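Local structure of SusD superfamily protein (Bacteroides thetaiotaomicron, 3MCX) at residues Val56-Thr61 / Pro70-Asn75; Leu293-Leu298 / Gly435-Glu440. The protein is of uncharacterised function but, as a SusD-family protein of the outer membrane, probably binds glycans for uptake, and it carries bound zinc ions. One frame throughout, in Å; residues are numbered along the deposited sequence.

Contact 1. Residues Val56-Thr61 / Pro70-Asn75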
ATOM      1  N   VAL A  56      11.561   2.463   7.377  1.00  7.22           N
ATOM      2  CA  VAL A  56      10.777   3.562   7.948  1.00  7.10           C
ATOM      3  C   VAL A  56      10.451   3.126   9.362  1.00  7.08           C
ATOM      4  O   VAL A  56       9.914   2.027   9.582  1.00  7.58           O
ATOM      5  CB  VAL A  56       9.515   3.864   7.147  1.00  7.65           C
ATOM      6  CG1 VAL A  56       8.713   4.937   7.867  1.00  8.23           C
ATOM      7  CG2 VAL A  56       9.825   4.292   5.703  1.00  8.14           C
ATOM      8  N   GLN A  57      10.797   3.955  10.337  1.00  6.32           N
ATOM      9  CA  GLN A  57      10.600   3.625  11.748  1.00  6.38           C
ATOM     10  C   GLN A  57       9.763   4.694  12.439  1.00  7.46           C
ATOM     11  O   GLN A  57       9.632   5.811  11.953  1.00  6.77           O
ATOM     12  CB  GLN A  57      11.954   3.498  12.468  1.00  5.98           C
ATOM     13  CG  GLN A  57      12.828   4.726  12.361  1.00  6.50           C
ATOM     14  CD  GLN A  57      14.018   4.659  13.265  1.00  5.58           C
ATOM     15  OE1 GLN A  57      15.110   4.172  12.917  1.00  6.61           O
ATOM     16  NE2 GLN A  57      13.823   5.130  14.490  1.00  5.52           N
ATOM     17  N   ALA A  58       9.209   4.361  13.601  1.00  6.02           N
ATOM     18  CA  ALA A  58       8.700   5.422  14.473  1.00  6.55           C
ATOM     19  C   ALA A  58       9.836   6.335  14.886  1.00  6.79           C
ATOM     20  O   ALA A  58      10.971   5.887  15.123  1.00  6.30           O
ATOM     21  CB  ALA A  58       8.010   4.815  15.738  1.00  6.65           C
ATOM     22  N   ARG A  59       9.495   7.608  15.064  1.00  6.01           N
ATOM     23  CA  ARG A  59      10.403   8.550  15.680  1.00  6.20           C
ATOM     24  C   ARG A  59      10.485   8.411  17.213  1.00  5.57           C
ATOM     25  O   ARG A  59      11.538   8.612  17.821  1.00  5.86           O
ATOM     26  CB  ARG A  59      10.027   9.985  15.289  1.00  6.41           C
ATOM     27  CG  ARG A  59      10.883  11.088  15.894  1.00  6.70           C
ATOM     28  CD  ARG A  59      10.457  12.509  15.499  1.00  6.97           C
ATOM     29  NE  ARG A  59       9.044  12.772  15.862  1.00  5.45           N
ATOM     30  CZ  ARG A  59       8.615  13.089  17.083  1.00  5.95           C
ATOM     31  NH1 ARG A  59       9.452  13.293  18.087  1.00  5.62           N
ATOM     32  NH2 ARG A  59       7.305  13.224  17.277  1.00  7.14           N
ATOM     33  N   ILE A  60       9.314   8.140  17.809  1.00  5.60           N
ATOM     34  CA  ILE A  60       9.133   8.091  19.225  1.00  5.72           C
ATOM     35  C   ILE A  60       8.065   7.026  19.545  1.00  6.00           C
ATOM     36  O   ILE A  60       7.070   6.884  18.821  1.00  5.91           O
ATOM     37  CB  ILE A  60       8.774   9.515  19.778  1.00  6.35           C
ATOM     38  CG1 ILE A  60       8.967   9.593  21.275  1.00  8.77           C
ATOM     39  CG2 ILE A  60       7.417   9.971  19.325  1.00  7.01           C
ATOM     40  CD1 ILE A  60       8.942  11.050  21.805  1.00  9.67           C
ATOM     41  N   THR A  61       8.249   6.357  20.682  1.00  5.81           N
ATOM     42  CA  THR A  61       7.221   5.427  21.117  1.00  6.00           C
ATOM     43  C   THR A  61       6.072   6.228  21.728  1.00  5.87           C
ATOM     44  O   THR A  61       6.287   7.187  22.471  1.00  5.69           O
ATOM     45  CB  THR A  61       7.771   4.372  22.097  1.00  5.98           C
ATOM     46  OG1 THR A  61       6.799   3.317  22.214  1.00  6.12           O
ATOM     47  CG2 THR A  61       8.133   4.933  23.497  1.00  6.36           C
ATOM     48  N   PRO A  70       2.758   1.065  17.830  1.00  5.82           N
ATOM     49  CA  PRO A  70       2.320  -0.305  18.096  1.00  5.96           C
ATOM     50  C   PRO A  70       2.506  -1.255  16.923  1.00  5.89           C
ATOM     51  O   PRO A  70       2.695  -2.458  17.143  1.00  5.71           O
ATOM     52  CB  PRO A  70       0.834  -0.124  18.425  1.00  5.47           C
ATOM     53  CG  PRO A  70       0.731   1.314  18.962  1.00  5.84           C
ATOM     54  CD  PRO A  70       1.665   2.042  18.056  1.00  5.82           C
ATOM     55  N   TYR A  71       2.409  -0.754  15.688  1.00  5.96           N
ATOM     56  CA  TYR A  71       2.759  -1.537  14.506  1.00  5.51           C
ATOM     57  C   TYR A  71       4.271  -1.808  14.448  1.00  6.27           C
ATOM     58  O   TYR A  71       4.731  -2.955  14.313  1.00  6.54           O
ATOM     59  CB  TYR A  71       2.356  -0.819  13.253  1.00  6.30           C
ATOM     60  CG  TYR A  71       0.873  -0.647  13.003  1.00  6.22           C
ATOM     61  CD1 TYR A  71      -0.063  -1.600  13.334  1.00  6.34           C
ATOM     62  CD2 TYR A  71       0.427   0.452  12.311  1.00  7.63           C
ATOM     63  CE1 TYR A  71      -1.422  -1.431  13.009  1.00  6.04           C
ATOM     64  CE2 TYR A  71      -0.936   0.635  11.978  1.00  6.71           C
ATOM     65  CZ  TYR A  71      -1.838  -0.305  12.313  1.00  6.74           C
ATOM     66  OH  TYR A  71      -3.146  -0.087  11.992  1.00  7.05           O
ATOM     67  N   TYR A  72       5.032  -0.740  14.514  1.00  6.35           N
ATOM     68  CA  TYR A  72       6.500  -0.802  14.418  1.00  5.64           C
ATOM     69  C   TYR A  72       7.109  -1.740  15.442  1.00  6.56           C
ATOM     70  O   TYR A  72       8.074  -2.453  15.137  1.00  6.99           O
ATOM     71  CB  TYR A  72       7.018   0.619  14.589  1.00  6.62           C
ATOM     72  CG  TYR A  72       8.512   0.793  14.774  1.00  5.82           C
ATOM     73  CD1 TYR A  72       9.410   0.531  13.743  1.00  6.10           C
ATOM     74  CD2 TYR A  72       9.012   1.245  15.964  1.00  5.33           C
ATOM     75  CE1 TYR A  72      10.767   0.725  13.935  1.00  6.15           C
ATOM     76  CE2 TYR A  72      10.362   1.468  16.152  1.00  6.89           C
ATOM     77  CZ  TYR A  72      11.232   1.205  15.140  1.00  6.03           C
ATOM     78  OH  TYR A  72      12.582   1.436  15.333  1.00  6.25           O
ATOM     79  N   GLU A  73       6.584  -1.725  16.668  1.00  5.36           N
ATOM     80  CA  GLU A  73       7.071  -2.533  17.784  1.00  5.41           C
ATOM     81  C   GLU A  73       6.460  -3.943  17.832  1.00  5.31           C
ATOM     82  O   GLU A  73       6.799  -4.721  18.718  1.00  5.61           O
ATOM     83  CB  GLU A  73       6.766  -1.814  19.105  1.00  6.03           C
ATOM     84  CG  GLU A  73       7.516  -0.489  19.211  1.00  6.62           C
ATOM     85  CD  GLU A  73       7.021   0.415  20.322  1.00  6.99           C
ATOM     86  OE1 GLU A  73       6.103   0.059  21.085  1.00  7.03           O
ATOM     87  OE2 GLU A  73       7.594   1.545  20.420  1.00  7.20           O
ATOM     88  N   TYR A  74       5.531  -4.250  16.921  1.00  5.97           N
ATOM     89  CA  TYR A  74       4.896  -5.588  16.900  1.00  5.94           C
ATOM     90  C   TYR A  74       4.283  -5.953  18.231  1.00  6.67           C
ATOM     91  O   TYR A  74       4.314  -7.095  18.687  1.00  6.44           O
ATOM     92  CB  TYR A  74       5.904  -6.645  16.408  1.00  5.63           C
ATOM     93  CG  TYR A  74       6.133  -6.611  14.903  1.00  6.05           C
ATOM     94  CD1 TYR A  74       6.945  -5.656  14.308  1.00  5.61           C
ATOM     95  CD2 TYR A  74       5.587  -7.589  14.098  1.00  7.70           C
ATOM     96  CE1 TYR A  74       7.136  -5.636  12.943  1.00  6.90           C
ATOM     97  CE2 TYR A  74       5.789  -7.588  12.754  1.00  6.28           C
ATOM     98  CZ  TYR A  74       6.578  -6.615  12.162  1.00  6.71           C
ATOM     99  OH  TYR A  74       6.770  -6.606  10.792  1.00  7.40           O
ATOM    100  N   ASN A  75       3.655  -4.976  18.877  1.00  5.40           N
ATOM    101  CA  ASN A  75       3.019  -5.210  20.163  1.00  5.81           C
ATOM    102  C   ASN A  75       1.542  -4.759  20.233  1.00  5.42           C
ATOM    103  O   ASN A  75       0.924  -4.836  21.291  1.00  6.47           O
ATOM    104  CB  ASN A  75       3.839  -4.616  21.310  1.00  5.56           C
ATOM    105  CG  ASN A  75       3.998  -3.127  21.214  1.00  5.47           C
ATOM    106  OD1 ASN A  75       3.223  -2.472  20.529  1.00  6.94           O
ATOM    107  ND2 ASN A  75       5.025  -2.591  21.864  1.00  6.36           N
TER
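A Schellman-terminated helix end, helix 69-72, meets the short strand 56-57 and the loop that follows it, and the meeting is carried by Tyr-72 against Gln-57 and Ala-58 and by Glu-73 against Thr-61. The Tyr-72 ring lies under the peptide between Gln-57 and Ala-58: Ala-58 N stands 3.7 Å above the ring plane, over its centre. CG anti to the backbone N (chi1 170°) carries the Tyr-72 ring to that peptide. Ala-58 CB rests 3.7 Å from Tyr-72 CD2, whereas Gln-57 CB, over the same face but toward the opposite edge of the ring, closes to 3.4 Å from Tyr-72 CE1. No partner is found for Ala-58 N in the model, so the ring face is what it meets across this contact.

Gln-57 runs beside Tyr-72 in the same direction, its amide plane 23° from the ring plane. Its NE2 bonds to Ala-58 O at 3.0 Å and also to Trp-437 O, which fixes the rotation of the amide; Tyr-72 OH bonds to His-438 ND1.

At the other end of the contact, Thr-61 OG1 donates to the syn lone pair of Glu-73 OE2 at 2.6 Å, the two side chains crossing at about a right angle. Asn-75 ND2 meets the second oxygen, Glu-73 OE1, at 3.0 Å on its anti side, and Thr-441 OG1 is a further partner of OE2, so both oxygens are engaged and the carboxylate is steadied. Behind it the chain turns off the helix: Tyr-74 has positive phi, Tyr-74 N bonds back to Tyr-71 O and Asn-75 N to Pro-70 O at 3.2 Å. These two bonds into the last turn, with the left-handed Tyr-74, are the signature of the Schellman motif.

Contact 2. Residues Leu293-Leu298 / Gly435-Glu440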
ATOM      1  N   LEU A 293      13.085   7.966   8.481  1.00  5.69           N
ATOM      2  CA  LEU A 293      13.883   6.940   7.827  1.00  5.74           C
ATOM      3  C   LEU A 293      14.909   6.372   8.791  1.00  5.93           C
ATOM      4  O   LEU A 293      15.485   7.119   9.614  1.00  6.42           O
ATOM      5  CB  LEU A 293      14.563   7.538   6.598  1.00  5.81           C
ATOM      6  CG  LEU A 293      13.602   8.121   5.541  1.00  6.07           C
ATOM      7  CD1 LEU A 293      14.336   8.953   4.465  1.00  7.43           C
ATOM      8  CD2 LEU A 293      12.778   6.990   4.883  1.00  8.25           C
ATOM      9  N   SER A 294      15.153   5.065   8.687  1.00  6.64           N
ATOM     10  CA  SER A 294      16.154   4.399   9.498  1.00  6.03           C
ATOM     11  C   SER A 294      17.552   4.505   8.891  1.00  6.08           C
ATOM     12  O   SER A 294      17.731   4.843   7.712  1.00  6.08           O
ATOM     13  CB  SER A 294      15.795   2.934   9.632  1.00  6.58           C
ATOM     14  OG  SER A 294      15.984   2.296   8.385  1.00  6.87           O
ATOM     15  N   GLU A 295      18.528   4.179   9.692  1.00  5.83           N
ATOM     16  CA  GLU A 295      19.889   4.098   9.183  0.50  5.95           C
ATOM     17  C   GLU A 295      20.020   2.946   8.180  1.00  5.99           C
ATOM     18  O   GLU A 295      20.840   3.004   7.257  1.00  6.98           O
ATOM     19  CB  GLU A 295      20.896   3.918  10.308  0.50  5.30           C
ATOM     20  CG  GLU A 295      22.313   4.212   9.882  0.50  6.10           C
ATOM     21  CD  GLU A 295      23.309   3.840  10.948  0.50  7.42           C
ATOM     22  OE1 GLU A 295      23.063   2.800  11.628  0.50  6.16           O
ATOM     23  OE2 GLU A 295      24.358   4.560  11.071  0.50  8.65           O
ATOM     24  N   ASP A 296      19.220   1.894   8.343  1.00  6.24           N
ATOM     25  CA  ASP A 296      19.197   0.821   7.318  1.00  6.94           C
ATOM     26  C   ASP A 296      18.888   1.410   5.956  1.00  7.04           C
ATOM     27  O   ASP A 296      19.545   1.068   4.986  1.00  6.86           O
ATOM     28  CB  ASP A 296      18.178  -0.285   7.641  1.00  7.22           C
ATOM     29  CG  ASP A 296      18.213  -0.755   9.081  1.00  8.73           C
ATOM     30  OD1 ASP A 296      17.849   0.008  10.015  1.00  8.31           O
ATOM     31  OD2 ASP A 296      18.592  -1.926   9.277  1.00 10.31           O
ATOM     32  N   PHE A 297      17.872   2.270   5.863  1.00  6.65           N
ATOM     33  CA  PHE A 297      17.511   2.860   4.601  1.00  6.10           C
ATOM     34  C   PHE A 297      18.585   3.800   4.067  1.00  7.19           C
ATOM     35  O   PHE A 297      18.955   3.734   2.900  1.00  6.94           O
ATOM     36  CB  PHE A 297      16.190   3.638   4.707  1.00  6.42           C
ATOM     37  CG  PHE A 297      15.769   4.201   3.377  1.00  6.88           C
ATOM     38  CD1 PHE A 297      15.336   3.345   2.377  1.00  8.48           C
ATOM     39  CD2 PHE A 297      15.920   5.554   3.088  1.00  8.02           C
ATOM     40  CE1 PHE A 297      15.002   3.830   1.115  1.00  8.29           C
ATOM     41  CE2 PHE A 297      15.610   6.036   1.850  1.00  8.50           C
ATOM     42  CZ  PHE A 297      15.152   5.171   0.855  1.00  8.20           C
ATOM     43  N   LEU A 298      19.082   4.696   4.909  1.00  6.55           N
ATOM     44  CA  LEU A 298      20.106   5.644   4.444  1.00  6.30           C
ATOM     45  C   LEU A 298      21.341   4.898   3.985  1.00  6.32           C
ATOM     46  O   LEU A 298      21.955   5.247   2.981  1.00  7.02           O
ATOM     47  CB  LEU A 298      20.432   6.713   5.509  1.00  6.06           C
ATOM     48  CG  LEU A 298      19.272   7.691   5.811  1.00  6.26           C
ATOM     49  CD1 LEU A 298      19.770   8.783   6.781  1.00  8.00           C
ATOM     50  CD2 LEU A 298      18.677   8.305   4.531  1.00  8.93           C
ATOM     51  N   GLY A 435      19.704  -0.543  12.146  1.00  6.70           N
ATOM     52  CA  GLY A 435      20.154   0.831  12.204  1.00  6.92           C
ATOM     53  C   GLY A 435      20.252   1.381  13.608  1.00  7.22           C
ATOM     54  O   GLY A 435      19.456   1.036  14.483  1.00  7.33           O
ATOM     55  N   SER A 436      21.212   2.272  13.827  1.00  6.86           N
ATOM     56  CA  SER A 436      21.574   2.714  15.169  1.00  7.92           C
ATOM     57  C   SER A 436      20.552   3.611  15.868  1.00  7.84           C
ATOM     58  O   SER A 436      20.685   3.809  17.090  1.00 10.82           O
ATOM     59  CB  SER A 436      22.950   3.396  15.177  1.00  8.25           C
ATOM     60  OG  SER A 436      22.893   4.628  14.512  1.00 12.31           O
ATOM     61  N   TRP A 437      19.591   4.172  15.136  1.00  6.53           N
ATOM     62  CA  TRP A 437      18.543   4.946  15.787  1.00  5.71           C
ATOM     63  C   TRP A 437      17.182   4.298  15.837  1.00  6.10           C
ATOM     64  O   TRP A 437      16.211   4.944  16.200  1.00  6.37           O
ATOM     65  CB  TRP A 437      18.478   6.390  15.288  1.00  6.18           C
ATOM     66  CG  TRP A 437      18.297   6.617  13.788  1.00  4.48           C
ATOM     67  CD1 TRP A 437      17.138   6.693  13.106  1.00  6.07           C
ATOM     68  CD2 TRP A 437      19.342   6.871  12.831  1.00  4.51           C
ATOM     69  NE1 TRP A 437      17.373   6.957  11.782  1.00  6.06           N
ATOM     70  CE2 TRP A 437      18.720   7.050  11.581  1.00  4.71           C
ATOM     71  CE3 TRP A 437      20.740   6.969  12.914  1.00  6.04           C
ATOM     72  CZ2 TRP A 437      19.439   7.350  10.427  1.00  6.99           C
ATOM     73  CZ3 TRP A 437      21.462   7.250  11.760  1.00  5.61           C
ATOM     74  CH2 TRP A 437      20.810   7.434  10.536  1.00  5.46           C
ATOM     75  N   HIS A 438      17.085   3.004  15.540  1.00  5.60           N
ATOM     76  CA  HIS A 438      15.875   2.306  15.878  1.00  5.73           C
ATOM     77  C   HIS A 438      15.602   2.468  17.356  1.00  5.85           C
ATOM     78  O   HIS A 438      16.515   2.571  18.205  1.00  6.62           O
ATOM     79  CB  HIS A 438      15.973   0.842  15.480  1.00  4.88           C
ATOM     80  CG  HIS A 438      15.692   0.615  14.028  1.00  5.82           C
ATOM     81  ND1 HIS A 438      14.421   0.689  13.487  1.00  6.30           N
ATOM     82  CD2 HIS A 438      16.527   0.323  12.997  1.00  6.84           C
ATOM     83  CE1 HIS A 438      14.484   0.468  12.181  1.00  5.89           C
ATOM     84  NE2 HIS A 438      15.755   0.219  11.864  1.00  4.97           N
ATOM     85  N   LEU A 439      14.314   2.444  17.681  1.00  5.62           N
ATOM     86  CA  LEU A 439      13.936   2.726  19.051  1.00  5.83           C
ATOM     87  C   LEU A 439      14.309   1.594  19.997  1.00  6.22           C
ATOM     88  O   LEU A 439      14.247   0.420  19.624  1.00  6.32           O
ATOM     89  CB  LEU A 439      12.449   2.992  19.173  1.00  6.07           C
ATOM     90  CG  LEU A 439      11.961   4.137  18.329  1.00  6.97           C
ATOM     91  CD1 LEU A 439      10.464   4.479  18.673  1.00  5.96           C
ATOM     92  CD2 LEU A 439      12.850   5.368  18.403  1.00  7.77           C
ATOM     93  N   GLU A 440      14.599   1.937  21.244  1.00  6.26           N
ATOM     94  CA  GLU A 440      14.942   0.941  22.246  1.00  6.94           C
ATOM     95  C   GLU A 440      13.767   0.023  22.569  1.00  6.63           C
ATOM     96  O   GLU A 440      13.942  -1.082  23.063  1.00  6.91           O
ATOM     97  CB  GLU A 440      15.486   1.583  23.525  1.00  7.77           C
ATOM     98  CG  GLU A 440      16.855   2.270  23.355  1.00 11.37           C
ATOM     99  CD  GLU A 440      17.937   1.353  22.807  1.00 18.78           C
ATOM    100  OE1 GLU A 440      18.048   0.224  23.326  1.00 17.44           O
ATOM    101  OE2 GLU A 440      18.672   1.786  21.872  1.00 21.90           O
TER
HETATM  102  O   HOH W   1      17.824   3.547  12.471  1.00  5.99           O
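Trp-437 and Glu-295 meet face-on: in one of the two conformers modelled for Glu-295, its CB lies 3.6 Å from the centroid of the six-membered ring and 14° off its normal, a CH-pi contact. The indole is held in its own plane as well, since Trp-437 NE1 donates to Leu-293 O at 2.9 Å with an almost straight N-H...O angle of 173°, on a lone pair in the carbonyl plane. Leu-298 CD1 adds an apolar touch at the ring edge, 3.9 Å from Trp-437 CZ2.

Beyond the ring, the Glu-295 chain of that conformer is extended and brings OE1 to Ser-436 N at 2.9 Å, the donor arriving from above the carboxylate plane; resting on one conformer of two, this bond is less certain. Asp-296 OD1 takes two donors from opposite faces of its plane: His-438 NE2 at 2.8 Å, in the plane of the imidazole, and Gly-435 N at 2.9 Å. Both bonds are bent, and the pair with His-438 is a His-carboxylate hydrogen bond. Gly-435 packs closely against Glu-295 and Asp-296, where there is no room for a side chain.

These acceptors sit at the start of helix 295-301, where Ser-294 is the N-cap and its OG accepts from Phe-297 N at 3.2 Å. The facing segment, Gly-435 to His-438, is a type I beta turn, so the contact docks a turn on a helix N-terminus. A water accepts from Glu-295 N at 2.9 Å and, weakly, from Trp-437 N, bridging the two backbones over one face of the indole.

Second-shell bonds orient the first: Ser-294 OG also bonds to Ala-54 O, Asp-296 OD2 accepts from Lys-434 N, and Tyr-72 occupies the other imidazole nitrogen.

Contact 1 is the more buried of the two, with five of six touching residues buried, against five of nine in contact 2, whose Glu-295 and Asp-296 are partly exposed and whose Ser-436 is exposed. Their centres are 12 Å apart and they share neighbours: strand 56-57 pairs antiparallel with 292-293, and the 435-440 segment touches both. Two probable side-chain hydrogen bonds, from residues of contact 1 to the 435-440 segment, join the contacts. Contact 1 relies on an aromatic face against a peptide with one cross-segment hydrogen bond, hydroxyl to carboxylate; contact 2, where a helix start meets a turn, uses N-H donors to carboxylates, which contact 1 lacks across its segments.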